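Local coordinates for protein lovastatin nonaketide synthase, polyketide synthase component (Aspergillus terreus, PDB 7CPX) that assembles dihydromonacolin L, the precursor of lovastatin, from nine malonyl-CoA units as a homodimeric, multidomain polyketide synthase with ketosynthase, acyltransferase, dehydratase, methyltransferase and ketoreductase regions, at residues A[10-16]-A[265-271]; A[104-108]-A[927-931]; A[113-119]-A[512-517]; A[122-128]-A[169-175]; A[205-209]-A[368-374]. The protein carries 2 engineered substitutions. All blocks are in the same frame, centred on the assembly; numbering follows the deposited sequence.

Interaction 1 (A[10-16]-A[265-271])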
# COMPACT_ATOMS: atom_id res chain seq x y z
N PRO A 10 -6.97 41.58 43.90
CA PRO A 10 -7.88 40.60 43.29
C PRO A 10 -8.06 40.84 41.80
O PRO A 10 -8.62 41.86 41.39
CB PRO A 10 -9.19 40.80 44.05
CG PRO A 10 -9.14 42.22 44.48
CD PRO A 10 -7.70 42.51 44.78
N ILE A 11 -7.60 39.89 40.98
CA ILE A 11 -7.84 39.99 39.56
C ILE A 11 -9.34 39.90 39.32
O ILE A 11 -10.11 39.47 40.19
CB ILE A 11 -7.07 38.90 38.80
CG1 ILE A 11 -5.58 39.01 39.11
CG2 ILE A 11 -7.31 39.01 37.32
CD1 ILE A 11 -4.99 40.38 38.85
N VAL A 12 -9.78 40.33 38.14
CA VAL A 12 -11.20 40.41 37.85
C VAL A 12 -11.46 39.92 36.44
O VAL A 12 -10.79 40.34 35.49
CB VAL A 12 -11.73 41.84 38.06
CG1 VAL A 12 -11.34 42.73 36.90
CG2 VAL A 12 -13.22 41.84 38.24
N VAL A 13 -12.43 39.02 36.30
CA VAL A 13 -12.95 38.61 35.00
C VAL A 13 -13.96 39.67 34.56
O VAL A 13 -15.05 39.77 35.14
CB VAL A 13 -13.59 37.23 35.04
CG1 VAL A 13 -14.09 36.84 33.66
CG2 VAL A 13 -12.61 36.19 35.56
N VAL A 14 -13.60 40.45 33.54
CA VAL A 14 -14.48 41.49 33.02
C VAL A 14 -15.30 41.02 31.83
O VAL A 14 -16.35 41.60 31.54
CB VAL A 14 -13.67 42.73 32.61
CG1 VAL A 14 -12.96 43.32 33.81
CG2 VAL A 14 -12.65 42.37 31.54
N GLY A 15 -14.84 39.99 31.12
CA GLY A 15 -15.56 39.49 29.97
C GLY A 15 -15.05 38.13 29.58
O GLY A 15 -13.95 37.72 29.97
N SER A 16 -15.86 37.43 28.78
CA SER A 16 -15.51 36.08 28.38
C SER A 16 -16.09 35.78 27.01
O SER A 16 -17.11 36.35 26.60
CB SER A 16 -16.01 35.05 29.39
OG SER A 16 -17.41 35.14 29.57
N THR A 265 -17.43 46.40 32.83
CA THR A 265 -18.36 45.57 33.57
C THR A 265 -17.68 44.27 33.99
O THR A 265 -16.97 43.64 33.20
CB THR A 265 -19.60 45.27 32.73
OG1 THR A 265 -20.32 46.49 32.49
CG2 THR A 265 -20.51 44.29 33.45
N ILE A 266 -17.90 43.88 35.23
CA ILE A 266 -17.18 42.77 35.84
C ILE A 266 -18.05 41.52 35.84
O ILE A 266 -19.22 41.56 36.23
CB ILE A 266 -16.74 43.14 37.27
CG1 ILE A 266 -15.58 44.14 37.21
CG2 ILE A 266 -16.36 41.88 38.04
CD1 ILE A 266 -15.26 44.80 38.53
N GLU A 267 -17.47 40.41 35.40
CA GLU A 267 -18.13 39.12 35.48
C GLU A 267 -17.89 38.45 36.83
O GLU A 267 -18.80 37.86 37.40
CB GLU A 267 -17.66 38.20 34.35
CG GLU A 267 -18.05 38.68 32.96
CD GLU A 267 -17.78 37.63 31.90
OE1 GLU A 267 -17.12 36.62 32.21
OE2 GLU A 267 -18.24 37.82 30.75
N CYS A 268 -16.66 38.52 37.34
CA CYS A 268 -16.38 37.98 38.67
C CYS A 268 -15.02 38.49 39.11
O CYS A 268 -14.35 39.22 38.39
CB CYS A 268 -16.43 36.45 38.68
SG CYS A 268 -15.16 35.65 37.70
N VAL A 269 -14.61 38.07 40.30
CA VAL A 269 -13.34 38.48 40.89
C VAL A 269 -12.55 37.22 41.22
O VAL A 269 -12.93 36.45 42.11
CB VAL A 269 -13.55 39.33 42.15
CG1 VAL A 269 -12.30 39.31 43.02
CG2 VAL A 269 -13.90 40.76 41.77
N ILE A 270 -11.45 37.01 40.51
CA ILE A 270 -10.49 35.96 40.85
C ILE A 270 -9.63 36.52 41.98
O ILE A 270 -8.68 37.27 41.75
CB ILE A 270 -9.65 35.55 39.64
CG1 ILE A 270 -10.55 35.08 38.50
CG2 ILE A 270 -8.69 34.44 40.03
CD1 ILE A 270 -9.81 34.71 37.25
N ARG A 271 -9.99 36.16 43.21
CA ARG A 271 -9.28 36.67 44.38
C ARG A 271 -7.87 36.10 44.45
O ARG A 271 -6.91 36.83 44.76
CB ARG A 271 -10.06 36.34 45.64
CG ARG A 271 -9.38 36.74 46.93
CD ARG A 271 -10.35 36.66 48.09
NE ARG A 271 -9.74 37.06 49.36
CZ ARG A 271 -10.43 37.39 50.44
NH1 ARG A 271 -11.75 37.40 50.45
NH2 ARG A 271 -9.77 37.72 51.55
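Val13 meets Glu267 and Cys268 where two neighbouring antiparallel strands run side by side, and the backbone bonds centre on this point. The carbonyl of Val13 takes two amides in its own plane: Glu267 N, modelled rather short at 2.5 Å from Val13 O, and Cys268 N at 3.0 Å from the same Val13 O, the latter on a lone pair. Two residues facing one make a classic beta bulge. In return Val13 N donates to Cys268 O, although the place of that oxygen is less sure. Lys923 bonds to the carbonyls of Val14 and Thr265.

Among the apolar contacts, Val13 again does most. Its CG1 is anti to the backbone N (chi1 -179°), which leaves CG2 beside that N, 3.4 Å from Cys268 SG, and Ile270 CD1 is 3.6 Å from the same Val13 CG2. Just ahead of strand 11-19, Pro10 CB rests 3.6 Å from Val269 CG1.

The polar side-chain contact is at the far end. Extended beyond CG, Glu267 runs past Gly15 and holds its carboxylate around the hydroxyl of Ser16, with OE1 and OE2 each 3.0 Å from Ser16 OG.

Strand 11-19 has strand 247-255 as its other neighbour, and strand 268-277 has strand 439-446, while helices 183-196 and 369-386 cover the Cys268 and Ile270 face.

Interaction 2 (A[104-108]-A[927-931])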
# COMPACT_ATOMS: atom_id res chain seq x y z
N GLU A 104 -11.32 33.77 17.74
CA GLU A 104 -12.73 34.15 17.79
C GLU A 104 -13.20 34.38 19.22
O GLU A 104 -13.86 35.38 19.52
CB GLU A 104 -13.58 33.09 17.11
CG GLU A 104 -13.35 32.98 15.61
CD GLU A 104 -14.16 31.88 14.96
OE1 GLU A 104 -14.65 31.00 15.69
OE2 GLU A 104 -14.29 31.89 13.72
N THR A 105 -12.83 33.48 20.13
CA THR A 105 -13.27 33.60 21.52
C THR A 105 -12.61 34.77 22.22
O THR A 105 -13.24 35.41 23.07
CB THR A 105 -12.97 32.31 22.28
OG1 THR A 105 -11.60 31.95 22.10
CG2 THR A 105 -13.86 31.19 21.79
N VAL A 106 -11.35 35.06 21.90
CA VAL A 106 -10.69 36.21 22.51
C VAL A 106 -11.34 37.50 22.03
O VAL A 106 -11.54 38.43 22.82
CB VAL A 106 -9.18 36.19 22.21
CG1 VAL A 106 -8.55 37.52 22.57
CG2 VAL A 106 -8.52 35.07 22.99
N TYR A 107 -11.68 37.58 20.74
CA TYR A 107 -12.39 38.76 20.27
C TYR A 107 -13.76 38.87 20.94
O TYR A 107 -14.19 39.96 21.31
CB TYR A 107 -12.55 38.74 18.76
CG TYR A 107 -13.20 40.00 18.23
CD1 TYR A 107 -12.46 41.15 18.03
CD2 TYR A 107 -14.56 40.04 17.96
CE1 TYR A 107 -13.05 42.31 17.56
CE2 TYR A 107 -15.16 41.20 17.50
CZ TYR A 107 -14.40 42.33 17.29
OH TYR A 107 -14.99 43.48 16.83
N GLU A 108 -14.44 37.74 21.12
CA GLU A 108 -15.73 37.75 21.79
C GLU A 108 -15.59 38.23 23.23
O GLU A 108 -16.42 38.99 23.73
CB GLU A 108 -16.37 36.36 21.76
CG GLU A 108 -16.84 35.94 20.38
CD GLU A 108 -17.32 34.50 20.35
OE1 GLU A 108 -17.36 33.86 21.42
OE2 GLU A 108 -17.66 34.01 19.25
N ALA A 927 -22.87 38.52 19.80
CA ALA A 927 -21.48 38.31 19.44
C ALA A 927 -21.28 38.61 17.95
O ALA A 927 -22.23 38.66 17.17
CB ALA A 927 -21.06 36.88 19.75
N TYR A 928 -20.03 38.80 17.58
CA TYR A 928 -19.72 39.15 16.20
C TYR A 928 -20.15 38.01 15.28
O TYR A 928 -19.80 36.85 15.54
CB TYR A 928 -18.23 39.43 16.04
CG TYR A 928 -17.84 39.82 14.63
CD1 TYR A 928 -17.86 41.14 14.23
CD2 TYR A 928 -17.46 38.86 13.71
CE1 TYR A 928 -17.51 41.50 12.94
CE2 TYR A 928 -17.10 39.20 12.42
CZ TYR A 928 -17.13 40.53 12.04
OH TYR A 928 -16.78 40.87 10.76
N PRO A 929 -20.89 38.29 14.21
CA PRO A 929 -21.30 37.23 13.29
C PRO A 929 -20.17 36.79 12.37
O PRO A 929 -20.05 37.28 11.25
CB PRO A 929 -22.45 37.87 12.51
CG PRO A 929 -22.09 39.30 12.48
CD PRO A 929 -21.42 39.60 13.79
N TRP A 930 -19.35 35.87 12.85
CA TRP A 930 -18.20 35.42 12.08
C TRP A 930 -18.65 34.89 10.73
O TRP A 930 -19.66 34.20 10.62
CB TRP A 930 -17.43 34.36 12.85
CG TRP A 930 -17.10 34.80 14.24
CD1 TRP A 930 -17.74 34.44 15.38
CD2 TRP A 930 -16.06 35.70 14.63
NE1 TRP A 930 -17.16 35.05 16.47
CE2 TRP A 930 -16.13 35.84 16.03
CE3 TRP A 930 -15.08 36.41 13.93
CZ2 TRP A 930 -15.25 36.65 16.74
CZ3 TRP A 930 -14.21 37.21 14.63
CH2 TRP A 930 -14.30 37.32 16.02
N ASP A 931 -17.89 35.23 9.69
CA ASP A 931 -18.32 34.97 8.32
C ASP A 931 -18.68 33.50 8.12
O ASP A 931 -19.77 33.17 7.65
CB ASP A 931 -17.23 35.40 7.34
CG ASP A 931 -17.64 35.24 5.90
OD1 ASP A 931 -18.60 35.92 5.47
OD2 ASP A 931 -17.01 34.44 5.18
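Glu108 and Ala927 bring the backbones nearest, CA to CA 6.2 Å, while the CA atoms of Glu104 and Trp930 stand 8.0 Å apart, so the loop 927-931 runs past helix 97-113 at side-chain distance. Trp930 fills the gap. Over one face of its indole comes Glu104, whose CG sits 4.0 Å from the centroid of the Trp930 six-membered ring, a CH-pi contact; farther out the Glu104 carboxylate lies stacked on the ring, its plane tilted from the ring's. Against the opposite face, toward its rim, lies Tyr928 CD2. At the indole edge Trp930 NE1 donates to Glu108 OE2 at 3.0 Å, fairly straight at 157°, the anti lone pair of Glu108 OE2 receiving it. Arg19 forms salt bridges with both glutamates.

Tyr107, with CG anti to the backbone N (chi1 -176°), swings its ring out toward the loop. Its edge faces the Tyr928 ring in an offset edge-to-face pair, planes at 83°, and Tyr107 CD2 lies 3.4 Å from Trp930 CH2. The result is an aromatic cluster, joined by Phe84. The Tyr-Pro-Trp sequence folded back on the ketosynthase is consistent with the post-acyltransferase linker of modular and iterative polyketide synthases.

Interaction 3 (A[113-119]-A[512-517])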
# COMPACT_ATOMS: atom_id res chain seq x y z
N ALA A 113 -16.32 42.28 27.36
CA ALA A 113 -15.74 43.12 28.40
C ALA A 113 -15.98 44.59 28.13
O ALA A 113 -15.87 45.41 29.05
CB ALA A 113 -14.24 42.85 28.51
N GLY A 114 -16.31 44.95 26.89
CA GLY A 114 -16.58 46.34 26.56
C GLY A 114 -15.32 47.08 26.16
O GLY A 114 -15.06 48.18 26.65
N MET A 115 -14.54 46.49 25.26
CA MET A 115 -13.26 47.06 24.85
C MET A 115 -13.18 47.11 23.33
O MET A 115 -13.56 46.16 22.64
CB MET A 115 -12.10 46.24 25.39
CG MET A 115 -11.97 46.31 26.89
SD MET A 115 -10.69 45.19 27.49
CE MET A 115 -10.57 45.73 29.19
N ARG A 116 -12.66 48.22 22.82
CA ARG A 116 -12.39 48.34 21.40
C ARG A 116 -11.01 47.77 21.09
O ARG A 116 -10.05 47.99 21.83
CB ARG A 116 -12.45 49.81 20.96
CG ARG A 116 -13.69 50.55 21.43
CD ARG A 116 -13.83 51.87 20.70
NE ARG A 116 -12.66 52.72 20.86
CZ ARG A 116 -12.51 53.63 21.81
NH1 ARG A 116 -13.45 53.86 22.71
NH2 ARG A 116 -11.38 54.34 21.86
N ILE A 117 -10.93 47.02 19.99
CA ILE A 117 -9.64 46.46 19.58
C ILE A 117 -8.63 47.58 19.36
O ILE A 117 -7.43 47.40 19.60
CB ILE A 117 -9.81 45.60 18.32
CG1 ILE A 117 -8.51 44.87 17.99
CG2 ILE A 117 -10.24 46.45 17.14
CD1 ILE A 117 -8.64 43.86 16.87
N GLN A 118 -9.09 48.74 18.90
CA GLN A 118 -8.19 49.88 18.73
C GLN A 118 -7.62 50.32 20.07
O GLN A 118 -6.43 50.65 20.17
CB GLN A 118 -8.93 51.04 18.06
CG GLN A 118 -9.28 50.80 16.60
CD GLN A 118 -10.40 49.79 16.42
OE1 GLN A 118 -11.14 49.50 17.35
NE2 GLN A 118 -10.52 49.25 15.21
N ASP A 119 -8.45 50.34 21.12
CA ASP A 119 -7.96 50.76 22.43
C ASP A 119 -6.87 49.83 22.93
O ASP A 119 -5.84 50.28 23.44
CB ASP A 119 -9.13 50.81 23.42
CG ASP A 119 -8.71 51.34 24.78
OD1 ASP A 119 -7.55 51.78 24.92
OD2 ASP A 119 -9.55 51.32 25.71
N LEU A 512 -20.76 52.33 20.90
CA LEU A 512 -19.82 53.37 20.50
C LEU A 512 -18.50 53.27 21.25
O LEU A 512 -17.43 53.11 20.65
CB LEU A 512 -20.45 54.75 20.71
CG LEU A 512 -21.27 55.30 19.55
CD1 LEU A 512 -22.14 56.45 20.03
CD2 LEU A 512 -20.36 55.76 18.43
N ARG A 513 -18.55 53.37 22.58
CA ARG A 513 -17.36 53.47 23.41
C ARG A 513 -16.82 52.11 23.84
O ARG A 513 -15.61 51.98 24.07
CB ARG A 513 -17.68 54.30 24.65
CG ARG A 513 -16.58 55.27 25.08
CD ARG A 513 -15.87 54.81 26.34
NE ARG A 513 -14.87 53.78 26.06
CZ ARG A 513 -13.59 54.01 25.81
NH1 ARG A 513 -13.10 55.24 25.79
NH2 ARG A 513 -12.78 52.99 25.56
N LYS A 514 -17.68 51.10 23.95
CA LYS A 514 -17.30 49.80 24.49
C LYS A 514 -17.38 48.69 23.45
O LYS A 514 -17.47 47.51 23.81
CB LYS A 514 -18.18 49.45 25.69
CG LYS A 514 -18.26 50.55 26.75
CD LYS A 514 -16.93 50.79 27.44
CE LYS A 514 -16.65 49.74 28.50
NZ LYS A 514 -15.24 49.80 28.98
N ARG A 515 -17.35 49.03 22.16
CA ARG A 515 -17.36 48.04 21.10
C ARG A 515 -16.39 48.46 20.01
O ARG A 515 -16.28 49.64 19.69
CB ARG A 515 -18.77 47.86 20.52
CG ARG A 515 -19.73 47.16 21.47
CD ARG A 515 -19.66 45.65 21.35
NE ARG A 515 -20.20 45.19 20.07
CZ ARG A 515 -20.83 44.04 19.88
NH1 ARG A 515 -21.05 43.20 20.89
NH2 ARG A 515 -21.25 43.72 18.67
N SER A 516 -15.69 47.48 19.45
CA SER A 516 -14.61 47.76 18.51
C SER A 516 -15.14 48.39 17.23
O SER A 516 -16.25 48.07 16.77
CB SER A 516 -13.85 46.48 18.19
OG SER A 516 -13.28 45.92 19.36
N VAL A 517 -14.34 49.27 16.65
CA VAL A 517 -14.62 49.85 15.34
C VAL A 517 -13.87 49.05 14.29
O VAL A 517 -12.72 48.65 14.50
CB VAL A 517 -14.21 51.34 15.30
CG1 VAL A 517 -14.45 51.91 13.91
CG2 VAL A 517 -14.98 52.13 16.34
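Ser516 and Ile117 make the close centre of this contact. With its hydroxyl anti to the carbonyl carbon, Ser516 reaches OG to 2.7 Å from Ile117 N, the first amide of helix 117-120, and OG gives a weak bond to Met115 O. Gln118 meets one residue twice: Gln118 NE2 donates to Val517 O, in a bond modelled too short to trust its length, and Val517 N donates to Gln118 OE1 at 3.3 Å from above the amide carbonyl plane. The bend of Gln118 at chi2 (72°) turns the amide back to that backbone. Gly114 and Lys514 bring their CA atoms to 4.1 Å. The Lys514 ammonium bonds weakly to the Gly114 carbonyl, whose oxygen is less surely placed, but its stronger partner is Asp264.

Arg116, partly exposed like Arg513, bends at chi3 and places NH1 over the centre of the Arg513 guanidinium, 3.1 Å from Arg513 NH2. The closeness of the two cations is probably eased by the bond from Arg116 NH1 to Arg513 O and by Asp119. Looser is the solvent side: the exposed Asp119 reaches the edge of the Arg513 group in a long salt bridge, Asp119 OD2 to Arg513 NH2 3.6 Å.

Gly114 ends helix 97-113 in a Schellman motif and Arg116 is the N-cap residue of helix 117-120. The chain leaving helix 504-513, in the ketoacyl-synthetase C-terminal extension, meets this helix-to-helix corner of the ketosynthase.

Interaction 4 (A[122-128]-A[169-175])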
# COMPACT_ATOMS: atom_id res chain seq x y z
N GLY A 122 -1.81 47.67 20.42
CA GLY A 122 -0.53 48.23 20.79
C GLY A 122 -0.25 48.28 22.28
O GLY A 122 0.85 48.69 22.67
N THR A 123 -1.20 47.86 23.12
CA THR A 123 -0.99 47.90 24.55
C THR A 123 -0.18 46.69 25.01
O THR A 123 0.20 45.83 24.21
CB THR A 123 -2.33 47.96 25.29
OG1 THR A 123 -2.11 48.36 26.65
CG2 THR A 123 -2.99 46.60 25.28
N SER A 124 0.08 46.63 26.31
CA SER A 124 0.88 45.57 26.91
C SER A 124 0.04 44.39 27.38
O SER A 124 0.43 43.70 28.33
CB SER A 124 1.69 46.13 28.08
OG SER A 124 2.50 45.12 28.66
N THR A 125 -1.10 44.16 26.75
CA THR A 125 -1.96 43.05 27.15
C THR A 125 -1.23 41.73 26.99
O THR A 125 -0.56 41.49 25.98
CB THR A 125 -3.25 43.05 26.33
OG1 THR A 125 -4.05 44.18 26.68
CG2 THR A 125 -4.03 41.78 26.59
N ALA A 126 -1.36 40.86 27.98
CA ALA A 126 -0.73 39.55 27.97
C ALA A 126 -1.71 38.50 27.47
O ALA A 126 -2.92 38.73 27.40
CB ALA A 126 -0.24 39.18 29.37
N VAL A 127 -1.17 37.34 27.12
CA VAL A 127 -1.97 36.20 26.69
C VAL A 127 -1.37 34.94 27.29
O VAL A 127 -0.15 34.76 27.26
CB VAL A 127 -2.05 36.09 25.16
CG1 VAL A 127 -2.83 34.86 24.76
CG2 VAL A 127 -2.70 37.33 24.58
N TYR A 128 -2.23 34.08 27.82
CA TYR A 128 -1.81 32.81 28.42
C TYR A 128 -2.84 31.77 28.00
O TYR A 128 -3.96 31.77 28.50
CB TYR A 128 -1.69 32.93 29.93
CG TYR A 128 -0.64 33.91 30.39
CD1 TYR A 128 -0.91 35.27 30.46
CD2 TYR A 128 0.62 33.47 30.78
CE1 TYR A 128 0.05 36.16 30.88
CE2 TYR A 128 1.58 34.36 31.20
CZ TYR A 128 1.29 35.70 31.25
OH TYR A 128 2.26 36.59 31.67
N ASP A 169 -2.42 43.15 18.19
CA ASP A 169 -1.29 44.07 18.35
C ASP A 169 -0.93 44.23 19.82
O ASP A 169 -0.61 45.33 20.28
CB ASP A 169 -1.60 45.42 17.71
CG ASP A 169 -0.39 46.32 17.62
OD1 ASP A 169 0.68 45.94 18.14
OD2 ASP A 169 -0.50 47.42 17.04
N TRP A 170 -0.99 43.13 20.56
CA TRP A 170 -0.64 43.14 21.97
C TRP A 170 0.85 42.88 22.15
O TRP A 170 1.48 42.19 21.35
CB TRP A 170 -1.45 42.09 22.73
CG TRP A 170 -2.91 42.39 22.78
CD1 TRP A 170 -3.51 43.59 22.54
CD2 TRP A 170 -3.96 41.47 23.09
NE1 TRP A 170 -4.86 43.47 22.68
CE2 TRP A 170 -5.17 42.18 23.02
CE3 TRP A 170 -4.00 40.11 23.42
CZ2 TRP A 170 -6.40 41.59 23.26
CZ3 TRP A 170 -5.22 39.53 23.66
CH2 TRP A 170 -6.40 40.26 23.58
N HIS A 171 1.41 43.45 23.22
CA HIS A 171 2.83 43.34 23.50
C HIS A 171 3.13 42.64 24.81
O HIS A 171 4.31 42.51 25.17
CB HIS A 171 3.47 44.73 23.51
CG HIS A 171 3.37 45.45 22.20
ND1 HIS A 171 3.29 44.79 21.00
CD2 HIS A 171 3.33 46.77 21.91
CE1 HIS A 171 3.21 45.67 20.02
NE2 HIS A 171 3.23 46.88 20.54
N GLY A 172 2.12 42.18 25.54
CA GLY A 172 2.34 41.46 26.77
C GLY A 172 2.76 40.03 26.51
O GLY A 172 2.79 39.55 25.37
N PRO A 173 3.10 39.33 27.59
CA PRO A 173 3.50 37.93 27.45
C PRO A 173 2.41 37.11 26.77
O PRO A 173 1.22 37.31 27.01
CB PRO A 173 3.74 37.48 28.89
CG PRO A 173 4.04 38.72 29.63
CD PRO A 173 3.26 39.81 28.97
N SER A 174 2.83 36.18 25.92
CA SER A 174 1.93 35.38 25.09
C SER A 174 2.21 33.90 25.29
O SER A 174 2.37 33.13 24.33
CB SER A 174 2.07 35.76 23.62
OG SER A 174 1.63 37.09 23.40
N MET A 175 2.29 33.47 26.54
CA MET A 175 2.54 32.07 26.84
C MET A 175 1.42 31.20 26.27
O MET A 175 0.25 31.58 26.24
CB MET A 175 2.63 31.84 28.34
CG MET A 175 3.86 32.41 29.01
SD MET A 175 4.00 34.19 28.84
CE MET A 175 5.04 34.57 30.25
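Val127 and Ser174, then Tyr128 and Met175, pair as parallel neighbours where strands 126-131 and 174-177 begin. Helix 159-168 lies on the connection between them, a beta-alpha-beta crossover of the thiolase-type ketosynthase. Backbone bonds lead up to the pairing along the two segments. Gly122 N donates to Asp169 O at 2.6 Å. His171 N donates to Thr123 O at 2.8 Å, Gly172 N bonds weakly to Thr125 O, and Val127 N reaches Pro173 O in a nearly straight bond (169°) that is modelled very short.

The aromatic contacts fall in two places. Thr125 sets its methyl over the indole of Trp170: CG2 is 3.6 Å from the centroid of the Trp170 six-membered ring and 15° off the normal, a CH-pi contact. That methyl is anti to the backbone N, while OG1 sits beside the backbone N (chi1 -69°). Val127 CG2 touches the edge of the same ring, 3.3 Å from Trp170 CE3, and Phe168 stacks on Trp170. On the opposite side of the strands Met175 lies alongside Tyr128, pointing the same way, in an oblique Met-aromatic contact with SD 4.2 Å from the Tyr128 ring centroid. Pro173 CB packs 3.3 Å from Tyr128 OH.

The second subunit completes the surroundings: Gln277 of that chain makes weak bonds to His171 ND1 and to Ser174 OG, whose stronger partner is Ser165, and Val186 of that chain packs on Met175. Backbone bonds thus set the strand pairing and apolar contacts pack on either side of it, while the polar edge of 169-175 is turned to the dimer interface.

Interaction 5 (A[205-209]-A[368-374])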
# COMPACT_ATOMS: atom_id res chain seq x y z
N ALA A 205 -6.71 35.05 29.56
CA ALA A 205 -6.49 33.69 30.00
C ALA A 205 -7.41 32.82 29.16
O ALA A 205 -8.64 32.86 29.33
CB ALA A 205 -6.77 33.53 31.49
N ALA A 206 -6.84 32.06 28.24
CA ALA A 206 -7.61 31.29 27.29
C ALA A 206 -7.25 29.81 27.43
O ALA A 206 -6.25 29.44 28.04
CB ALA A 206 -7.36 31.77 25.86
N GLY A 207 -8.11 28.98 26.85
CA GLY A 207 -7.87 27.56 26.80
C GLY A 207 -8.55 26.98 25.59
O GLY A 207 -9.58 27.49 25.13
N ALA A 208 -7.96 25.91 25.05
CA ALA A 208 -8.48 25.32 23.83
C ALA A 208 -8.23 23.82 23.84
O ALA A 208 -7.08 23.38 23.92
CB ALA A 208 -7.84 25.96 22.60
N ASN A 209 -9.31 23.05 23.76
CA ASN A 209 -9.23 21.61 23.52
C ASN A 209 -10.23 21.27 22.43
O ASN A 209 -11.41 21.61 22.54
CB ASN A 209 -9.53 20.81 24.78
CG ASN A 209 -9.67 19.33 24.50
OD1 ASN A 209 -8.68 18.60 24.45
ND2 ASN A 209 -10.90 18.87 24.33
N THR A 368 -12.81 19.00 29.01
CA THR A 368 -12.24 19.72 27.88
C THR A 368 -10.74 19.93 28.04
O THR A 368 -10.19 20.90 27.50
CB THR A 368 -12.96 21.06 27.70
OG1 THR A 368 -12.75 21.88 28.86
CG2 THR A 368 -14.45 20.85 27.50
N GLU A 369 -10.07 19.04 28.77
CA GLU A 369 -8.61 19.00 28.83
C GLU A 369 -8.00 20.38 29.05
O GLU A 369 -8.10 20.93 30.15
CB GLU A 369 -8.07 18.38 27.54
CG GLU A 369 -8.61 16.99 27.23
CD GLU A 369 -8.05 15.92 28.14
OE1 GLU A 369 -7.46 16.27 29.18
OE2 GLU A 369 -8.18 14.73 27.80
N GLY A 370 -7.36 20.93 28.02
CA GLY A 370 -6.59 22.16 28.21
C GLY A 370 -7.43 23.29 28.76
O GLY A 370 -7.02 23.98 29.70
N THR A 371 -8.61 23.51 28.19
CA THR A 371 -9.50 24.57 28.64
C THR A 371 -10.36 24.14 29.82
O THR A 371 -11.10 24.97 30.36
CB THR A 371 -10.41 25.02 27.49
OG1 THR A 371 -10.97 26.30 27.80
CG2 THR A 371 -11.53 24.03 27.30
N ALA A 372 -10.25 22.88 30.25
CA ALA A 372 -11.12 22.38 31.31
C ALA A 372 -11.10 23.31 32.51
O ALA A 372 -12.15 23.73 33.00
CB ALA A 372 -10.68 20.97 31.70
N GLY A 373 -9.91 23.65 32.98
CA GLY A 373 -9.77 24.61 34.05
C GLY A 373 -10.63 25.83 33.81
O GLY A 373 -11.55 26.12 34.59
N LEU A 374 -10.37 26.54 32.71
CA LEU A 374 -11.16 27.73 32.40
C LEU A 374 -12.64 27.39 32.36
O LEU A 374 -13.47 28.16 32.88
CB LEU A 374 -10.72 28.33 31.07
CG LEU A 374 -9.74 29.50 31.15
CD1 LEU A 374 -9.34 29.93 29.76
CD2 LEU A 374 -10.36 30.66 31.90
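The Asn209 amide has one face laid against the start of helix 369-386: Glu369 CB and CG are both 3.2 Å from Asn209 OD1 and stand about 3 Å above the amide plane. The Glu369 carboxylate is turned 56° against that amide and leads away from it. Thr133 bonds to Asn209 OD1, and Gly245 O takes a weak bond from ND2. A second flat group, the peptide carbonyl of Gly207, carries Thr371 on one face, with Thr371 CB 3.3 Å straight above Gly207 C; Thr371 OG1 lies 3.2 Å from Gly207 O.

Strand and helix axes approach to 5.4 Å at 142°, a close helix-on-sheet packing in the thiolase-type fold of the ketosynthase. Glycine makes this possible: Gly207 CA and Thr371 CA are 3.9 Å apart, with no side chain to hold them off. The ketosynthase active site is close by. Glu369 comes within about 3 Å of the side chains of Cys181 and His367, both predicted to be catalytic, and bonds to Tyr242 OH through OE2 and weakly to His367 through OE1.

One turn on, Leu374 packs against the strand, CD2 3.8 Å from Ala205 O, where Val188 packs against both Leu374 and Ala205.

Interactions 1, 4 and 5 all reach one mixed sheet of the ketosynthase, their centres 17 to 19 Å apart. Interaction 4 lies at its end toward the second subunit, and its strand 126-131 is neighbour to strand 203-209 of interaction 5, beside the predicted active site. Interaction 1 lies farther across the sheet. Interactions 2 and 3, about 13 Å apart between centres, share the region of helices 97-113 and 117-120 and touch through Tyr107 and Ser516. Along the chain interaction 4 is nested within 1, 2 and 3, whereas 1 and 5 cross. Residues 512-517 and 927-931, far along the sequence, both pack on the ketosynthase, consistent with linker regions wrapping back on it.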